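PDB 2YZQ: putative uncharacterized protein PH1780 from Pyrococcus horikoshii, which is of unknown function but carries four CBS repeats and binds S-adenosylmethionine, consistent with a role in sensing this ligand. Local coordinates for residues Met227-Thr239 and Lys246-Ile258. Numbering follows the deposited sequence.
Sequences MTRDVIVATPHMT and KMAKYSIEQLPVI. With SAM (S-adenosylmethionine), chain B.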
ATOM      1  N   MET A 227      15.024  -4.619  12.380  1.00 13.66           N
ATOM      2  CA  MET A 227      14.152  -3.455  12.258  1.00 13.08           C
ATOM      3  C   MET A 227      14.844  -2.161  11.842  1.00 13.50           C
ATOM      4  O   MET A 227      16.059  -1.995  12.009  1.00 14.29           O
ATOM      5  CB  MET A 227      13.415  -3.221  13.580  1.00 12.93           C
ATOM      6  CG  MET A 227      14.285  -2.619  14.680  1.00 13.77           C
ATOM      7  SD  MET A 227      13.339  -2.356  16.187  1.00 13.70           S
ATOM      8  CE  MET A 227      14.558  -1.532  17.222  1.00 13.71           C
ATOM      9  N   THR A 228      14.052  -1.255  11.277  1.00 12.83           N
ATOM     10  CA  THR A 228      14.529   0.062  10.871  1.00 12.15           C
ATOM     11  C   THR A 228      14.332   0.942  12.109  1.00 14.11           C
ATOM     12  O   THR A 228      13.214   1.071  12.615  1.00 12.46           O
ATOM     13  CB  THR A 228      13.692   0.612   9.700  1.00 11.60           C
ATOM     14  OG1 THR A 228      13.878  -0.217   8.541  1.00 12.12           O
ATOM     15  CG2 THR A 228      14.092   2.044   9.381  1.00 12.06           C
ATOM     16  N   ARG A 229      15.411   1.543  12.603  1.00 13.78           N
ATOM     17  CA  ARG A 229      15.329   2.364  13.810  1.00 16.61           C
ATOM     18  C   ARG A 229      14.874   3.804  13.626  1.00 15.68           C
ATOM     19  O   ARG A 229      14.248   4.377  14.525  1.00 16.18           O
ATOM     20  CB  ARG A 229      16.673   2.330  14.541  1.00 18.67           C
ATOM     21  CG  ARG A 229      17.010   0.945  15.068  1.00 22.42           C
ATOM     22  CD  ARG A 229      18.390   0.883  15.695  1.00 26.87           C
ATOM     23  NE  ARG A 229      18.699  -0.479  16.123  1.00 30.29           N
ATOM     24  CZ  ARG A 229      18.176  -1.064  17.194  1.00 32.96           C
ATOM     25  NH1 ARG A 229      17.317  -0.402  17.960  1.00 35.68           N
ATOM     26  NH2 ARG A 229      18.502  -2.314  17.496  1.00 33.71           N
ATOM     27  N   ASP A 230      15.178   4.397  12.476  1.00 14.26           N
ATOM     28  CA  ASP A 230      14.768   5.772  12.228  1.00 14.35           C
ATOM     29  C   ASP A 230      13.407   5.753  11.555  1.00 14.02           C
ATOM     30  O   ASP A 230      13.301   5.583  10.342  1.00 15.43           O
ATOM     31  CB  ASP A 230      15.786   6.494  11.346  1.00 17.97           C
ATOM     32  CG  ASP A 230      15.444   7.958  11.151  1.00 21.89           C
ATOM     33  OD1 ASP A 230      14.879   8.561  12.086  1.00 25.48           O
ATOM     34  OD2 ASP A 230      15.747   8.509  10.074  1.00 28.81           O
ATOM     35  N   VAL A 231      12.366   5.933  12.358  1.00 13.50           N
ATOM     36  CA  VAL A 231      11.000   5.894  11.856  1.00 12.74           C
ATOM     37  C   VAL A 231      10.490   7.244  11.365  1.00 12.09           C
ATOM     38  O   VAL A 231      10.614   8.269  12.051  1.00 13.31           O
ATOM     39  CB  VAL A 231      10.042   5.366  12.949  1.00 13.08           C
ATOM     40  CG1 VAL A 231       8.695   5.018  12.342  1.00 13.06           C
ATOM     41  CG2 VAL A 231      10.649   4.143  13.625  1.00 13.75           C
ATOM     42  N   ILE A 232       9.941   7.235  10.153  1.00 11.52           N
ATOM     43  CA  ILE A 232       9.369   8.425   9.544  1.00 12.23           C
ATOM     44  C   ILE A 232       7.935   8.471  10.055  1.00 12.25           C
ATOM     45  O   ILE A 232       7.146   7.565   9.772  1.00 12.40           O
ATOM     46  CB  ILE A 232       9.359   8.312   8.014  1.00 12.78           C
ATOM     47  CG1 ILE A 232      10.779   8.047   7.507  1.00 15.00           C
ATOM     48  CG2 ILE A 232       8.779   9.581   7.410  1.00 13.23           C
ATOM     49  CD1 ILE A 232      11.787   9.096   7.936  1.00 16.03           C
ATOM     50  N   VAL A 233       7.604   9.521  10.800  1.00 12.55           N
ATOM     51  CA  VAL A 233       6.281   9.645  11.408  1.00 12.12           C
ATOM     52  C   VAL A 233       5.402  10.781  10.922  1.00 12.33           C
ATOM     53  O   VAL A 233       5.850  11.704  10.240  1.00 13.92           O
ATOM     54  CB  VAL A 233       6.399   9.794  12.954  1.00 10.82           C
ATOM     55  CG1 VAL A 233       7.169   8.635  13.541  1.00 12.93           C
ATOM     56  CG2 VAL A 233       7.099  11.101  13.305  1.00 14.45           C
ATOM     57  N   ALA A 234       4.130  10.692  11.300  1.00 13.23           N
ATOM     58  CA  ALA A 234       3.130  11.697  10.983  1.00 12.82           C
ATOM     59  C   ALA A 234       2.426  12.050  12.289  1.00 12.66           C
ATOM     60  O   ALA A 234       2.645  11.406  13.314  1.00 13.24           O
ATOM     61  CB  ALA A 234       2.118  11.143   9.982  1.00 11.99           C
ATOM     62  N   THR A 235       1.611  13.096  12.255  1.00 12.47           N
ATOM     63  CA  THR A 235       0.836  13.503  13.423  1.00 14.09           C
ATOM     64  C   THR A 235      -0.563  13.736  12.879  1.00 12.95           C
ATOM     65  O   THR A 235      -0.754  13.806  11.665  1.00 13.51           O
ATOM     66  CB  THR A 235       1.358  14.811  14.060  1.00 16.47           C
ATOM     67  OG1 THR A 235       1.093  15.915  13.186  1.00 19.57           O
ATOM     68  CG2 THR A 235       2.852  14.713  14.328  1.00 16.24           C
ATOM     69  N   PRO A 236      -1.565  13.856  13.758  1.00 12.35           N
ATOM     70  CA  PRO A 236      -2.932  14.078  13.280  1.00 12.98           C
ATOM     71  C   PRO A 236      -3.122  15.345  12.444  1.00 12.82           C
ATOM     72  O   PRO A 236      -3.987  15.395  11.573  1.00 14.02           O
ATOM     73  CB  PRO A 236      -3.744  14.124  14.571  1.00 14.33           C
ATOM     74  CG  PRO A 236      -2.976  13.216  15.482  1.00 13.05           C
ATOM     75  CD  PRO A 236      -1.548  13.636  15.216  1.00 12.57           C
ATOM     76  N   HIS A 237      -2.313  16.365  12.709  1.00 11.99           N
ATOM     77  CA  HIS A 237      -2.431  17.631  11.993  1.00 13.57           C
ATOM     78  C   HIS A 237      -1.634  17.708  10.696  1.00 13.31           C
ATOM     79  O   HIS A 237      -1.741  18.689   9.957  1.00 13.72           O
ATOM     80  CB  HIS A 237      -2.009  18.785  12.908  1.00 15.87           C
ATOM     81  CG  HIS A 237      -2.807  18.881  14.171  1.00 21.37           C
ATOM     82  ND1 HIS A 237      -4.165  19.109  14.177  1.00 24.38           N
ATOM     83  CD2 HIS A 237      -2.435  18.783  15.470  1.00 24.17           C
ATOM     84  CE1 HIS A 237      -4.598  19.146  15.425  1.00 25.95           C
ATOM     85  NE2 HIS A 237      -3.568  18.951  16.229  1.00 25.37           N
ATOM     86  N   MET A 238      -0.831  16.686  10.417  1.00 12.27           N
ATOM     87  CA  MET A 238      -0.031  16.675   9.198  1.00 14.51           C
ATOM     88  C   MET A 238      -0.960  16.578   7.992  1.00 14.42           C
ATOM     89  O   MET A 238      -1.980  15.889   8.035  1.00 13.70           O
ATOM     90  CB  MET A 238       0.948  15.499   9.216  1.00 14.01           C
ATOM     91  CG  MET A 238       1.969  15.525   8.090  1.00 14.94           C
ATOM     92  SD  MET A 238       3.272  14.285   8.320  1.00 15.73           S
ATOM     93  CE  MET A 238       4.325  15.117   9.502  1.00 17.37           C
ATOM     94  N   THR A 239      -0.612  17.272   6.915  1.00 15.11           N
ATOM     95  CA  THR A 239      -1.455  17.266   5.726  1.00 14.15           C
ATOM     96  C   THR A 239      -1.282  16.043   4.842  1.00 14.37           C
ATOM     97  O   THR A 239      -0.251  15.367   4.876  1.00 12.82           O
ATOM     98  CB  THR A 239      -1.204  18.508   4.857  1.00 17.48           C
ATOM     99  OG1 THR A 239       0.140  18.479   4.361  1.00 16.34           O
ATOM    100  CG2 THR A 239      -1.423  19.779   5.670  1.00 17.45           C
ATOM    101  N   LYS A 246       6.227  12.239   1.889  1.00 14.11           N
ATOM    102  CA  LYS A 246       7.112  11.351   2.633  1.00 13.40           C
ATOM    103  C   LYS A 246       7.013   9.915   2.117  1.00 13.55           C
ATOM    104  O   LYS A 246       8.021   9.221   1.989  1.00 13.77           O
ATOM    105  CB  LYS A 246       6.778  11.395   4.129  1.00 14.08           C
ATOM    106  CG  LYS A 246       7.060  12.741   4.786  1.00 16.94           C
ATOM    107  CD  LYS A 246       6.731  12.704   6.276  1.00 18.43           C
ATOM    108  CE  LYS A 246       7.028  14.032   6.962  1.00 21.29           C
ATOM    109  NZ  LYS A 246       8.487  14.349   6.980  1.00 22.69           N
ATOM    110  N   MET A 247       5.797   9.467   1.824  1.00 13.06           N
ATOM    111  CA  MET A 247       5.605   8.117   1.307  1.00 12.82           C
ATOM    112  C   MET A 247       6.354   7.952  -0.011  1.00 13.62           C
ATOM    113  O   MET A 247       6.989   6.924  -0.249  1.00 13.54           O
ATOM    114  CB  MET A 247       4.117   7.827   1.096  1.00 12.53           C
ATOM    115  CG  MET A 247       3.322   7.741   2.392  1.00 11.91           C
ATOM    116  SD  MET A 247       1.575   7.405   2.096  1.00 11.72           S
ATOM    117  CE  MET A 247       1.072   6.835   3.724  1.00 12.93           C
ATOM    118  N   ALA A 248       6.279   8.970  -0.863  1.00 14.14           N
ATOM    119  CA  ALA A 248       6.956   8.931  -2.155  1.00 15.87           C
ATOM    120  C   ALA A 248       8.471   9.021  -1.995  1.00 16.63           C
ATOM    121  O   ALA A 248       9.219   8.254  -2.602  1.00 17.24           O
ATOM    122  CB  ALA A 248       6.456  10.074  -3.037  1.00 16.66           C
ATOM    123  N   LYS A 249       8.915   9.962  -1.169  1.00 17.87           N
ATOM    124  CA  LYS A 249      10.339  10.181  -0.929  1.00 20.04           C
ATOM    125  C   LYS A 249      11.070   8.958  -0.379  1.00 20.35           C
ATOM    126  O   LYS A 249      12.165   8.618  -0.836  1.00 21.29           O
ATOM    127  CB  LYS A 249      10.518  11.358   0.035  1.00 21.33           C
ATOM    128  CG  LYS A 249      11.954  11.623   0.453  1.00 25.53           C
ATOM    129  CD  LYS A 249      12.038  12.824   1.382  1.00 27.89           C
ATOM    130  CE  LYS A 249      11.522  14.084   0.701  1.00 30.06           C
ATOM    131  NZ  LYS A 249      11.608  15.275   1.594  1.00 31.82           N
ATOM    132  N   TYR A 250      10.459   8.299   0.599  1.00 18.40           N
ATOM    133  CA  TYR A 250      11.058   7.138   1.241  1.00 17.32           C
ATOM    134  C   TYR A 250      10.556   5.797   0.705  1.00 17.25           C
ATOM    135  O   TYR A 250      11.017   4.739   1.145  1.00 17.84           O
ATOM    136  CB  TYR A 250      10.812   7.216   2.749  1.00 19.64           C
ATOM    137  CG  TYR A 250      11.396   8.456   3.388  1.00 19.98           C
ATOM    138  CD1 TYR A 250      12.775   8.598   3.542  1.00 20.89           C
ATOM    139  CD2 TYR A 250      10.574   9.495   3.822  1.00 19.68           C
ATOM    140  CE1 TYR A 250      13.321   9.746   4.115  1.00 22.05           C
ATOM    141  CE2 TYR A 250      11.106  10.647   4.395  1.00 19.51           C
ATOM    142  CZ  TYR A 250      12.481  10.765   4.539  1.00 23.19           C
ATOM    143  OH  TYR A 250      13.011  11.903   5.105  1.00 25.44           O
ATOM    144  N   SER A 251       9.625   5.848  -0.245  1.00 14.80           N
ATOM    145  CA  SER A 251       9.047   4.644  -0.836  1.00 15.04           C
ATOM    146  C   SER A 251       8.460   3.741   0.239  1.00 14.28           C
ATOM    147  O   SER A 251       8.740   2.545   0.285  1.00 12.89           O
ATOM    148  CB  SER A 251      10.096   3.876  -1.641  1.00 16.67           C
ATOM    149  OG  SER A 251      10.474   4.605  -2.801  1.00 16.31           O
ATOM    150  N   ILE A 252       7.653   4.333   1.109  1.00 13.45           N
ATOM    151  CA  ILE A 252       7.014   3.589   2.188  1.00 12.47           C
ATOM    152  C   ILE A 252       5.503   3.755   2.076  1.00 11.87           C
ATOM    153  O   ILE A 252       5.012   4.802   1.646  1.00 12.59           O
ATOM    154  CB  ILE A 252       7.503   4.082   3.565  1.00 13.08           C
ATOM    155  CG1 ILE A 252       7.350   5.601   3.657  1.00 13.04           C
ATOM    156  CG2 ILE A 252       8.961   3.653   3.776  1.00 14.25           C
ATOM    157  CD1 ILE A 252       7.928   6.210   4.930  1.00 14.63           C
ATOM    158  N   GLU A 253       4.772   2.716   2.467  1.00 11.85           N
ATOM    159  CA  GLU A 253       3.317   2.723   2.370  1.00 10.26           C
ATOM    160  C   GLU A 253       2.576   3.142   3.635  1.00  9.83           C
ATOM    161  O   GLU A 253       1.346   3.177   3.644  1.00 10.90           O
ATOM    162  CB  GLU A 253       2.826   1.337   1.940  1.00 11.62           C
ATOM    163  CG  GLU A 253       3.358   0.877   0.579  1.00 13.10           C
ATOM    164  CD  GLU A 253       4.680   0.126   0.658  1.00 16.92           C
ATOM    165  OE1 GLU A 253       5.380   0.202   1.693  1.00 16.10           O
ATOM    166  OE2 GLU A 253       5.028  -0.542  -0.340  1.00 20.51           O
ATOM    167  N   GLN A 254       3.309   3.463   4.697  1.00  9.83           N
ATOM    168  CA  GLN A 254       2.658   3.853   5.943  1.00  9.84           C
ATOM    169  C   GLN A 254       3.563   4.611   6.901  1.00  9.67           C
ATOM    170  O   GLN A 254       4.768   4.361   6.964  1.00 10.33           O
ATOM    171  CB  GLN A 254       2.129   2.615   6.671  1.00 11.59           C
ATOM    172  CG  GLN A 254       3.224   1.649   7.130  1.00 12.38           C
ATOM    173  CD  GLN A 254       3.901   0.940   5.976  1.00 10.03           C
ATOM    174  OE1 GLN A 254       3.250   0.249   5.192  1.00 10.99           O
ATOM    175  NE2 GLN A 254       5.222   1.095   5.873  1.00 10.13           N
ATOM    176  N   LEU A 255       2.965   5.532   7.651  1.00  8.96           N
ATOM    177  CA  LEU A 255       3.690   6.310   8.650  1.00 10.74           C
ATOM    178  C   LEU A 255       2.988   6.215   9.989  1.00 10.69           C
ATOM    179  O   LEU A 255       1.787   6.464  10.083  1.00 10.38           O
ATOM    180  CB  LEU A 255       3.762   7.798   8.285  1.00 12.50           C
ATOM    181  CG  LEU A 255       4.701   8.313   7.193  1.00 15.61           C
ATOM    182  CD1 LEU A 255       4.297   7.757   5.848  1.00 17.05           C
ATOM    183  CD2 LEU A 255       4.659   9.838   7.179  1.00 15.58           C
ATOM    184  N   PRO A 256       3.714   5.812  11.038  1.00 11.06           N
ATOM    185  CA  PRO A 256       3.060   5.739  12.345  1.00 10.77           C
ATOM    186  C   PRO A 256       2.608   7.161  12.698  1.00 10.48           C
ATOM    187  O   PRO A 256       3.285   8.132  12.361  1.00 10.67           O
ATOM    188  CB  PRO A 256       4.182   5.271  13.259  1.00 10.42           C
ATOM    189  CG  PRO A 256       4.971   4.356  12.372  1.00 10.21           C
ATOM    190  CD  PRO A 256       5.015   5.118  11.057  1.00 11.27           C
ATOM    191  N   VAL A 257       1.458   7.287  13.350  1.00  9.23           N
ATOM    192  CA  VAL A 257       0.958   8.595  13.758  1.00  9.31           C
ATOM    193  C   VAL A 257       1.291   8.714  15.235  1.00 11.73           C
ATOM    194  O   VAL A 257       0.967   7.821  16.012  1.00 11.63           O
ATOM    195  CB  VAL A 257      -0.569   8.693  13.568  1.00 10.22           C
ATOM    196  CG1 VAL A 257      -1.081  10.048  14.086  1.00 10.99           C
ATOM    197  CG2 VAL A 257      -0.905   8.518  12.090  1.00 10.43           C
ATOM    198  N   ILE A 258       1.946   9.805  15.616  1.00 11.13           N
ATOM    199  CA  ILE A 258       2.336   9.991  17.009  1.00 12.29           C
ATOM    200  C   ILE A 258       2.027  11.359  17.587  1.00 14.48           C
ATOM    201  O   ILE A 258       1.589  12.280  16.893  1.00 14.03           O
ATOM    202  CB  ILE A 258       3.856   9.798  17.194  1.00 13.34           C
ATOM    203  CG1 ILE A 258       4.607  10.951  16.515  1.00 14.25           C
ATOM    204  CG2 ILE A 258       4.290   8.461  16.607  1.00 13.79           C
ATOM    205  CD1 ILE A 258       6.079  11.049  16.874  1.00 16.84           C
TER
HETATM  206  N   SAM B6075       6.661  -2.654  -0.322  1.00 21.74           N
HETATM  207  CA  SAM B6075       7.942  -2.000  -0.627  1.00 22.95           C
HETATM  208  C   SAM B6075       8.879  -2.991  -1.294  1.00 22.98           C
HETATM  209  O   SAM B6075       9.884  -2.596  -1.864  1.00 26.70           O
HETATM  210  OXT SAM B6075       8.635  -4.184  -1.261  1.00 24.18           O
HETATM  211  CB  SAM B6075       8.558  -1.474   0.676  1.00 20.96           C
HETATM  212  CG  SAM B6075       9.605  -0.402   0.363  1.00 19.17           C
HETATM  213  SD  SAM B6075      10.131   0.425   1.893  1.00 16.27           S
HETATM  214  CE  SAM B6075      11.522   1.400   1.224  1.00 17.89           C
HETATM  215  C5' SAM B6075      10.907  -0.868   2.890  1.00 14.16           C
HETATM  216  C4' SAM B6075      11.750  -0.218   3.989  1.00 13.73           C
HETATM  217  O4' SAM B6075      11.058   0.940   4.517  1.00 14.03           O
HETATM  218  C3' SAM B6075      11.992  -1.179   5.161  1.00 13.44           C
HETATM  219  O3' SAM B6075      13.361  -1.079   5.585  1.00 14.10           O
HETATM  220  C2' SAM B6075      11.016  -0.669   6.230  1.00 12.85           C
HETATM  221  O2' SAM B6075      11.439  -1.027   7.550  1.00 12.71           O
HETATM  222  C1' SAM B6075      11.054   0.841   5.950  1.00 12.48           C
HETATM  223  N9  SAM B6075       9.895   1.561   6.482  1.00 12.40           N
HETATM  224  C8  SAM B6075       8.559   1.268   6.333  1.00 13.61           C
HETATM  225  N7  SAM B6075       7.841   2.230   6.851  1.00 11.74           N
HETATM  226  C5  SAM B6075       8.670   3.114   7.469  1.00 12.07           C
HETATM  227  C6  SAM B6075       8.508   4.284   8.263  1.00 12.08           C
HETATM  228  N6  SAM B6075       7.252   4.754   8.586  1.00 12.11           N
HETATM  229  N1  SAM B6075       9.607   4.932   8.702  1.00 12.47           N
HETATM  230  C2  SAM B6075      10.841   4.476   8.459  1.00 12.99           C
HETATM  231  N3  SAM B6075      11.041   3.405   7.695  1.00 10.75           N
HETATM  232  C4  SAM B6075       9.996   2.689   7.213  1.00 11.23           C
HETATM  233  O   HOH W   1       7.885  13.258   9.883  1.00 31.49           O
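Two backbone hydrogen bonds tie Ala234 to the strand 254-258: Ala234 N donates to Pro256 O at 2.9 Å, nearly straight, and Ala234 O accepts Ile258 N, also at 2.9 Å. Both bonds flank Val257, giving a single parallel bridge. Ala234 O also meets Val257 CA in a CA-H...O contact.

Apolar contacts extend from this bridge. The CB of Ile232 is directed toward 246-258, with CG1 anti to the carbonyl carbon (chi1 -56°); its CD1 lies over one face of the Tyr250 ring, 4.0 Å from the centroid and 18° off the normal, a CH-pi contact. Lys249 CG covers the opposite face. Ile232 CG2 rests on the aliphatic part of Lys246, while Leu255 CD2 touches Ala234 CB. On the two chain sides of Ala234, Val233 CG2 meets Ile258 CD1 (3.7 Å) and Pro236 CD packs on Val257 CG1. A water donates to Val233 O and accepts a weak bond from Lys246 NZ.

Both segments read the adenine of S-adenosylmethionine (SAM). Ile232 N donates to SAM N1 at 2.7 Å, nearly straight at 171°, and the SAM N6 amino group donates to Ile232 O (3.1 Å) and to Gln254 O (3.0 Å). Thr228 OG1 donates to the ribose O2', and Glu253 OE2 accepts from the ligand's amino N; Asp177 adds another hydrogen bond. Such a loop, bridged to the strand following its helix and holding adenine by backbone groups, is characteristic of nucleoside sites in CBS domain pairs.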